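Local coordinates for T-lymphoma invasion and metastasis-inducing protein 1 (Homo sapiens, PDB 4K2P) that probably binds phosphoinositides and partner proteins such as Par-3 through its PH, coiled-coil and extension region, in signalling linked to tight junctions, at residues D132-L137 against S201-E206; S139-L144 against M190-F195. The protein carries 5 engineered substitutions. All coordinates share one frame; numbering follows the deposited sequence.

Interaction 1 (D132-L137 against S201-E206)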
ATOM      1  N   ASP A 132     -11.605  17.878   9.827  1.00 45.48           N
ATOM      2  CA  ASP A 132     -12.516  16.977   9.134  1.00 44.12           C
ATOM      3  C   ASP A 132     -11.749  15.948   8.304  1.00 39.80           C
ATOM      4  O   ASP A 132     -11.391  16.210   7.156  1.00 38.53           O
ATOM      5  CB  ASP A 132     -13.447  17.770   8.220  1.00 52.60           C
ATOM      6  CG  ASP A 132     -14.617  16.944   7.710  1.00 57.70           C
ATOM      7  OD1 ASP A 132     -14.587  15.702   7.816  1.00 55.13           O
ATOM      8  OD2 ASP A 132     -15.546  17.543   7.135  1.00 65.48           O
ATOM      9  N   THR A 133     -11.511  14.776   8.875  1.00 39.29           N
ATOM     10  CA  THR A 133     -10.719  13.766   8.190  1.00 35.69           C
ATOM     11  C   THR A 133     -11.441  13.278   6.928  1.00 34.27           C
ATOM     12  O   THR A 133     -10.826  13.140   5.873  1.00 31.13           O
ATOM     13  CB  THR A 133     -10.408  12.575   9.113  1.00 33.77           C
ATOM     14  OG1 THR A 133      -9.640  13.032  10.231  1.00 36.62           O
ATOM     15  CG2 THR A 133      -9.612  11.504   8.371  1.00 31.38           C
ATOM     16  N   LEU A 134     -12.741  13.029   7.044  1.00 35.62           N
ATOM     17  CA  LEU A 134     -13.544  12.554   5.918  1.00 37.58           C
ATOM     18  C   LEU A 134     -13.530  13.526   4.739  1.00 37.11           C
ATOM     19  O   LEU A 134     -13.320  13.124   3.598  1.00 36.19           O
ATOM     20  CB  LEU A 134     -14.984  12.311   6.364  1.00 44.83           C
ATOM     21  CG  LEU A 134     -15.586  10.991   5.889  1.00 49.96           C
ATOM     22  CD1 LEU A 134     -14.997   9.836   6.685  1.00 50.70           C
ATOM     23  CD2 LEU A 134     -17.103  11.009   5.991  1.00 56.69           C
ATOM     24  N   ARG A 135     -13.761  14.803   5.015  1.00 39.13           N
ATOM     25  CA  ARG A 135     -13.748  15.822   3.973  1.00 42.49           C
ATOM     26  C   ARG A 135     -12.393  15.924   3.303  1.00 38.94           C
ATOM     27  O   ARG A 135     -12.311  16.100   2.092  1.00 38.61           O
ATOM     28  CB  ARG A 135     -14.151  17.175   4.553  1.00 50.59           C
ATOM     29  CG  ARG A 135     -13.961  18.357   3.609  1.00 56.42           C
ATOM     30  CD  ARG A 135     -14.591  19.600   4.208  1.00 64.10           C
ATOM     31  NE  ARG A 135     -16.010  19.382   4.470  1.00 66.63           N
ATOM     32  CZ  ARG A 135     -16.981  19.597   3.584  1.00 69.59           C
ATOM     33  NH1 ARG A 135     -16.704  20.092   2.382  1.00 70.45           N
ATOM     34  NH2 ARG A 135     -18.239  19.352   3.911  1.00 72.17           N
ATOM     35  N   LEU A 136     -11.328  15.807   4.088  1.00 38.50           N
ATOM     36  CA  LEU A 136      -9.989  15.903   3.531  1.00 37.03           C
ATOM     37  C   LEU A 136      -9.723  14.749   2.575  1.00 34.00           C
ATOM     38  O   LEU A 136      -9.130  14.952   1.520  1.00 32.17           O
ATOM     39  CB  LEU A 136      -8.932  15.917   4.637  1.00 38.63           C
ATOM     40  CG  LEU A 136      -7.491  15.815   4.120  1.00 37.06           C
ATOM     41  CD1 LEU A 136      -7.115  17.027   3.275  1.00 39.04           C
ATOM     42  CD2 LEU A 136      -6.527  15.655   5.277  1.00 39.84           C
ATOM     43  N   LEU A 137     -10.162  13.547   2.940  1.00 31.66           N
ATOM     44  CA  LEU A 137      -9.937  12.371   2.102  1.00 29.46           C
ATOM     45  C   LEU A 137     -10.627  12.522   0.753  1.00 30.59           C
ATOM     46  O   LEU A 137     -10.040  12.227  -0.282  1.00 30.09           O
ATOM     47  CB  LEU A 137     -10.440  11.102   2.793  1.00 27.82           C
ATOM     48  CG  LEU A 137      -9.639  10.573   3.978  1.00 29.00           C
ATOM     49  CD1 LEU A 137     -10.315   9.324   4.523  1.00 27.98           C
ATOM     50  CD2 LEU A 137      -8.192  10.286   3.603  1.00 29.74           C
ATOM     51  N   SER A 201     -12.888   2.690   4.971  1.00 38.07           N
ATOM     52  CA  SER A 201     -12.705   2.197   6.321  1.00 40.32           C
ATOM     53  C   SER A 201     -13.391   3.115   7.331  1.00 38.97           C
ATOM     54  O   SER A 201     -13.914   2.641   8.334  1.00 39.88           O
ATOM     55  CB  SER A 201     -11.215   2.046   6.629  1.00 44.72           C
ATOM     56  OG  SER A 201     -10.680   0.917   5.943  1.00 46.40           O
ATOM     57  N   LEU A 202     -13.382   4.423   7.086  1.00 38.91           N
ATOM     58  CA  LEU A 202     -14.097   5.345   7.962  1.00 45.37           C
ATOM     59  C   LEU A 202     -15.615   5.268   7.769  1.00 48.68           C
ATOM     60  O   LEU A 202     -16.361   5.387   8.733  1.00 50.70           O
ATOM     61  CB  LEU A 202     -13.631   6.784   7.745  1.00 50.71           C
ATOM     62  CG  LEU A 202     -12.227   7.174   8.211  1.00 52.55           C
ATOM     63  CD1 LEU A 202     -11.987   8.641   7.905  1.00 57.10           C
ATOM     64  CD2 LEU A 202     -12.028   6.910   9.696  1.00 53.34           C
ATOM     65  N   GLN A 203     -16.072   5.050   6.537  1.00 49.66           N
ATOM     66  CA  GLN A 203     -17.508   5.045   6.249  1.00 56.76           C
ATOM     67  C   GLN A 203     -18.141   3.659   6.358  1.00 57.65           C
ATOM     68  O   GLN A 203     -19.336   3.493   6.108  1.00 62.79           O
ATOM     69  CB  GLN A 203     -17.775   5.589   4.850  1.00 58.75           C
ATOM     70  CG  GLN A 203     -17.440   7.052   4.661  1.00 61.85           C
ATOM     71  CD  GLN A 203     -17.615   7.482   3.226  1.00 63.13           C
ATOM     72  OE1 GLN A 203     -17.411   6.690   2.305  1.00 60.90           O
ATOM     73  NE2 GLN A 203     -18.011   8.733   3.023  1.00 66.95           N
ATOM     74  N   GLY A 204     -17.343   2.667   6.733  1.00 54.39           N
ATOM     75  CA  GLY A 204     -17.826   1.303   6.813  1.00 55.20           C
ATOM     76  C   GLY A 204     -18.249   0.715   5.476  1.00 59.39           C
ATOM     77  O   GLY A 204     -18.960  -0.289   5.444  1.00 61.16           O
ATOM     78  N   GLY A 205     -17.818   1.327   4.376  1.00 62.21           N
ATOM     79  CA  GLY A 205     -18.169   0.848   3.045  1.00 65.54           C
ATOM     80  C   GLY A 205     -17.206  -0.217   2.551  1.00 63.67           C
ATOM     81  O   GLY A 205     -16.254  -0.568   3.244  1.00 62.51           O
ATOM     82  N   GLU A 206     -17.450  -0.739   1.351  1.00 62.77           N
ATOM     83  CA  GLU A 206     -16.597  -1.786   0.795  1.00 59.90           C
ATOM     84  C   GLU A 206     -15.354  -1.169   0.158  1.00 51.12           C
ATOM     85  O   GLU A 206     -15.400  -0.052  -0.352  1.00 50.88           O
ATOM     86  CB  GLU A 206     -17.369  -2.644  -0.215  1.00 66.65           C
ATOM     87  CG  GLU A 206     -17.780  -1.940  -1.493  1.00 73.14           C
ATOM     88  CD  GLU A 206     -18.620  -2.831  -2.396  1.00 81.15           C
ATOM     89  OE1 GLU A 206     -18.665  -4.056  -2.147  1.00 83.13           O
ATOM     90  OE2 GLU A 206     -19.234  -2.307  -3.353  1.00 85.52           O
TER
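Leu202, in the last turn of helix 168-203, meets Thr133, Leu134 and Leu137 from the start of helix 133-161, closing one end of the antiparallel coiled coil of the PH-CC-Ex domain. The apolar contacts gather round one methyl, Leu202 CD1. Leu134 CD1 presses against Leu202 CD1 at 3.5 Å, tighter than usual for two carbons, and touches Leu202 CB as well, the two leucines lying antiparallel alongside each other. Thr133 and Leu137 both come in roughly perpendicular to Leu202: Thr133 CG2 reaches Leu202 CD1 at 3.7 Å, and Leu137 CD1 reaches the same methyl at 3.8 Å. Thr133 can offer its methyl because CG2 lies anti to the backbone N, which leaves OG1 beside that N. Leu202 also touches Ser118 and Thr133 touches Ala125, so the C-terminal helix of the PH fold (106-128) joins the same cluster.

The polar bonds stay within residues 132-137. Asp132 is the N-cap of helix 133-161: its OD1 accepts from Arg135 N at 3.1 Å with a nearly straight N-H (172°) that arrives from well above the carboxylate plane, while Asp132 OD2 forms a salt bridge with Arg135 NE.

After Leu202, the extended chain of Gln203 carries its amide to the second branch of Leu134, where Gln203 NE2 lies 3.8 Å from Leu134 CD2.

Interaction 2 (S139-L144 against M190-F195)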
ATOM      1  N   SER A 139     -11.407  15.276  -0.666  1.00 37.78           N
ATOM      2  CA  SER A 139     -10.750  16.364  -1.368  1.00 38.84           C
ATOM      3  C   SER A 139      -9.492  15.878  -2.081  1.00 33.77           C
ATOM      4  O   SER A 139      -9.235  16.250  -3.225  1.00 31.66           O
ATOM      5  CB  SER A 139     -10.402  17.485  -0.392  1.00 48.68           C
ATOM      6  OG  SER A 139      -9.601  18.466  -1.027  1.00 55.80           O
ATOM      7  N   GLU A 140      -8.721  15.035  -1.398  1.00 30.91           N
ATOM      8  CA  GLU A 140      -7.479  14.497  -1.941  1.00 30.80           C
ATOM      9  C   GLU A 140      -7.786  13.543  -3.086  1.00 33.45           C
ATOM     10  O   GLU A 140      -7.003  13.395  -4.031  1.00 34.18           O
ATOM     11  CB  GLU A 140      -6.684  13.784  -0.848  1.00 30.14           C
ATOM     12  CG  GLU A 140      -6.074  14.721   0.176  1.00 37.54           C
ATOM     13  CD  GLU A 140      -5.018  15.634  -0.421  1.00 47.07           C
ATOM     14  OE1 GLU A 140      -4.028  15.122  -0.978  1.00 46.03           O
ATOM     15  OE2 GLU A 140      -5.178  16.868  -0.329  1.00 55.81           O
ATOM     16  N   ILE A 141      -8.938  12.895  -2.984  1.00 32.76           N
ATOM     17  CA  ILE A 141      -9.403  11.987  -4.011  1.00 29.52           C
ATOM     18  C   ILE A 141      -9.738  12.808  -5.254  1.00 28.81           C
ATOM     19  O   ILE A 141      -9.329  12.467  -6.359  1.00 26.49           O
ATOM     20  CB  ILE A 141     -10.622  11.172  -3.507  1.00 30.80           C
ATOM     21  CG1 ILE A 141     -10.136  10.052  -2.584  1.00 27.92           C
ATOM     22  CG2 ILE A 141     -11.441  10.599  -4.663  1.00 32.26           C
ATOM     23  CD1 ILE A 141     -11.228   9.384  -1.781  1.00 28.55           C
ATOM     24  N   LYS A 142     -10.438  13.918  -5.058  1.00 30.92           N
ATOM     25  CA  LYS A 142     -10.795  14.795  -6.164  1.00 36.69           C
ATOM     26  C   LYS A 142      -9.546  15.326  -6.859  1.00 33.82           C
ATOM     27  O   LYS A 142      -9.491  15.393  -8.089  1.00 35.48           O
ATOM     28  CB  LYS A 142     -11.652  15.961  -5.674  1.00 46.59           C
ATOM     29  CG  LYS A 142     -13.081  15.579  -5.307  1.00 54.21           C
ATOM     30  CD  LYS A 142     -13.894  16.808  -4.922  1.00 64.73           C
ATOM     31  CE  LYS A 142     -15.299  16.443  -4.451  1.00 70.47           C
ATOM     32  NZ  LYS A 142     -15.310  15.920  -3.048  1.00 70.41           N
ATOM     33  N   LYS A 143      -8.535  15.678  -6.076  1.00 30.60           N
ATOM     34  CA  LYS A 143      -7.310  16.228  -6.637  1.00 31.39           C
ATOM     35  C   LYS A 143      -6.592  15.205  -7.491  1.00 27.85           C
ATOM     36  O   LYS A 143      -6.102  15.529  -8.575  1.00 26.81           O
ATOM     37  CB  LYS A 143      -6.380  16.728  -5.533  1.00 33.82           C
ATOM     38  CG  LYS A 143      -6.801  18.062  -4.951  1.00 41.17           C
ATOM     39  CD  LYS A 143      -5.838  18.514  -3.872  1.00 46.79           C
ATOM     40  CE  LYS A 143      -6.355  19.739  -3.139  1.00 55.86           C
ATOM     41  NZ  LYS A 143      -5.420  20.157  -2.055  1.00 60.67           N
ATOM     42  N   LEU A 144      -6.558  13.966  -7.016  1.00 25.68           N
ATOM     43  CA  LEU A 144      -5.901  12.893  -7.739  1.00 26.10           C
ATOM     44  C   LEU A 144      -6.608  12.583  -9.047  1.00 25.86           C
ATOM     45  O   LEU A 144      -5.960  12.277 -10.033  1.00 25.89           O
ATOM     46  CB  LEU A 144      -5.824  11.631  -6.878  1.00 26.34           C
ATOM     47  CG  LEU A 144      -4.671  11.638  -5.877  1.00 27.97           C
ATOM     48  CD1 LEU A 144      -4.931  10.614  -4.773  1.00 28.85           C
ATOM     49  CD2 LEU A 144      -3.360  11.358  -6.591  1.00 28.36           C
ATOM     50  N   MET A 190      -2.475   4.418  -7.685  1.00 19.68           N
ATOM     51  CA  MET A 190      -2.137   3.769  -6.440  1.00 22.16           C
ATOM     52  C   MET A 190      -2.568   4.664  -5.266  1.00 24.99           C
ATOM     53  O   MET A 190      -3.146   4.182  -4.296  1.00 23.72           O
ATOM     54  CB  MET A 190      -0.636   3.476  -6.389  1.00 22.89           C
ATOM     55  CG  MET A 190      -0.186   2.688  -5.185  1.00 26.41           C
ATOM     56  SD  MET A 190      -0.938   1.053  -5.076  1.00 27.66           S
ATOM     57  CE  MET A 190      -0.324   0.290  -6.585  1.00 34.21           C
ATOM     58  N   ASP A 191      -2.302   5.964  -5.364  1.00 26.75           N
ATOM     59  CA  ASP A 191      -2.661   6.898  -4.295  1.00 28.63           C
ATOM     60  C   ASP A 191      -4.175   7.008  -4.159  1.00 26.87           C
ATOM     61  O   ASP A 191      -4.710   7.061  -3.057  1.00 27.55           O
ATOM     62  CB  ASP A 191      -2.050   8.276  -4.549  1.00 34.61           C
ATOM     63  CG  ASP A 191      -0.560   8.323  -4.246  1.00 41.00           C
ATOM     64  OD1 ASP A 191      -0.083   7.537  -3.404  1.00 42.91           O
ATOM     65  OD2 ASP A 191       0.144   9.146  -4.854  1.00 44.95           O
ATOM     66  N   LEU A 192      -4.858   7.009  -5.294  1.00 24.15           N
ATOM     67  CA  LEU A 192      -6.312   7.100  -5.337  1.00 23.72           C
ATOM     68  C   LEU A 192      -6.961   5.872  -4.698  1.00 25.23           C
ATOM     69  O   LEU A 192      -7.939   5.986  -3.964  1.00 28.47           O
ATOM     70  CB  LEU A 192      -6.773   7.252  -6.785  1.00 22.83           C
ATOM     71  CG  LEU A 192      -8.277   7.325  -7.041  1.00 24.51           C
ATOM     72  CD1 LEU A 192      -8.914   8.429  -6.236  1.00 28.05           C
ATOM     73  CD2 LEU A 192      -8.536   7.520  -8.522  1.00 25.65           C
ATOM     74  N   PHE A 193      -6.420   4.702  -5.002  1.00 24.06           N
ATOM     75  CA  PHE A 193      -6.905   3.442  -4.442  1.00 26.21           C
ATOM     76  C   PHE A 193      -6.712   3.467  -2.931  1.00 26.95           C
ATOM     77  O   PHE A 193      -7.587   3.062  -2.167  1.00 28.50           O
ATOM     78  CB  PHE A 193      -6.160   2.266  -5.088  1.00 24.08           C
ATOM     79  CG  PHE A 193      -6.530   0.910  -4.544  1.00 23.31           C
ATOM     80  CD1 PHE A 193      -5.838   0.363  -3.479  1.00 23.77           C
ATOM     81  CD2 PHE A 193      -7.530   0.165  -5.136  1.00 24.24           C
ATOM     82  CE1 PHE A 193      -6.162  -0.885  -2.990  1.00 25.42           C
ATOM     83  CE2 PHE A 193      -7.858  -1.085  -4.658  1.00 25.18           C
ATOM     84  CZ  PHE A 193      -7.172  -1.614  -3.584  1.00 25.95           C
ATOM     85  N   ARG A 194      -5.561   3.980  -2.514  1.00 25.03           N
ATOM     86  CA  ARG A 194      -5.199   4.042  -1.111  1.00 25.24           C
ATOM     87  C   ARG A 194      -6.143   4.963  -0.339  1.00 25.61           C
ATOM     88  O   ARG A 194      -6.626   4.604   0.735  1.00 26.19           O
ATOM     89  CB  ARG A 194      -3.753   4.507  -0.966  1.00 26.06           C
ATOM     90  CG  ARG A 194      -3.265   4.552   0.466  1.00 29.48           C
ATOM     91  CD  ARG A 194      -1.752   4.516   0.548  1.00 31.88           C
ATOM     92  NE  ARG A 194      -1.122   5.647  -0.135  1.00 33.53           N
ATOM     93  CZ  ARG A 194      -1.017   6.872   0.372  1.00 34.12           C
ATOM     94  NH1 ARG A 194      -1.530   7.151   1.560  1.00 33.58           N
ATOM     95  NH2 ARG A 194      -0.418   7.832  -0.322  1.00 36.52           N
ATOM     96  N   PHE A 195      -6.416   6.144  -0.884  1.00 25.36           N
ATOM     97  CA  PHE A 195      -7.306   7.078  -0.211  1.00 27.63           C
ATOM     98  C   PHE A 195      -8.714   6.521  -0.189  1.00 28.20           C
ATOM     99  O   PHE A 195      -9.454   6.747   0.761  1.00 27.53           O
ATOM    100  CB  PHE A 195      -7.273   8.459  -0.869  1.00 29.76           C
ATOM    101  CG  PHE A 195      -6.062   9.268  -0.506  1.00 34.93           C
ATOM    102  CD1 PHE A 195      -5.896   9.734   0.783  1.00 40.22           C
ATOM    103  CD2 PHE A 195      -5.092   9.563  -1.443  1.00 38.26           C
ATOM    104  CE1 PHE A 195      -4.783  10.478   1.132  1.00 43.26           C
ATOM    105  CE2 PHE A 195      -3.974  10.309  -1.094  1.00 41.27           C
ATOM    106  CZ  PHE A 195      -3.824  10.762   0.194  1.00 43.09           C
TER
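Phe195 and Leu144 lead the packing between two long helices, 133-161 and 168-203, which form the antiparallel coiled coil of the PH-CC-Ex domain. The axes of the short segments come within 9.5 Å, and their N-to-C directions differ by 158°, so the helices run nearly antiparallel.

The Phe195 ring turns one face to the opposite helix. Glu140 CB sits over the middle of that face, 4.2 Å from the centroid and 7° off the normal, a CH-pi contact made by the aliphatic base of an acidic side chain. Leu144 comes in roughly perpendicular to Phe195 and brings CD1 obliquely to the ring, 3.5 Å from Phe195 CD2. The same Leu144 methyl also reaches the backbone of the partner helix, 3.6 Å from Leu192 N, and packs on Asp191 CB.

Ile141 uses its two branches differently. With CG1 beside the backbone N, that branch runs antiparallel alongside Phe195 and touches its CB, while Ile141 CG2 meets Leu192 CD1 at 3.7 Å, the Leu192 side chain standing nearly square to it. Leu192 also touches Glu145 and Ile148 further along helix 133-161.

On another side of helix 168-203, Met190 and Phe193 pack against helix 233-241 and strand 75-78, joining the coiled coil to a PH-domain strand and to a helix of the CC-Ex region.

Asp191 turns its carboxylate along its own helix. Gln187 NE2 hydrogen-bonds to Asp191 OD2, and Arg194 NH2 donates to Asp191 OD1 at 3.1 Å from well out of the carboxylate plane (53°).

Both interactions join helix 133-161 to helix 168-203, and along the chain the residues of interaction 2 fall between those of interaction 1. Their centres lie about 12 Å apart, and they touch directly where Leu137 CD2 of interaction 1 packs on Phe195 CD1 of interaction 2 at 3.7 Å. Residues 132-137 and 201-206 make a surface contact at the end of the helical pair, whereas 139-144 and 190-195 make a buried one. A bound calcium ion lies about 5 Å from the side chain of Thr133, at that end of the pair; from the side chain of Asp191 a calcium ion is about 10 Å away, too far to be a ligand contact.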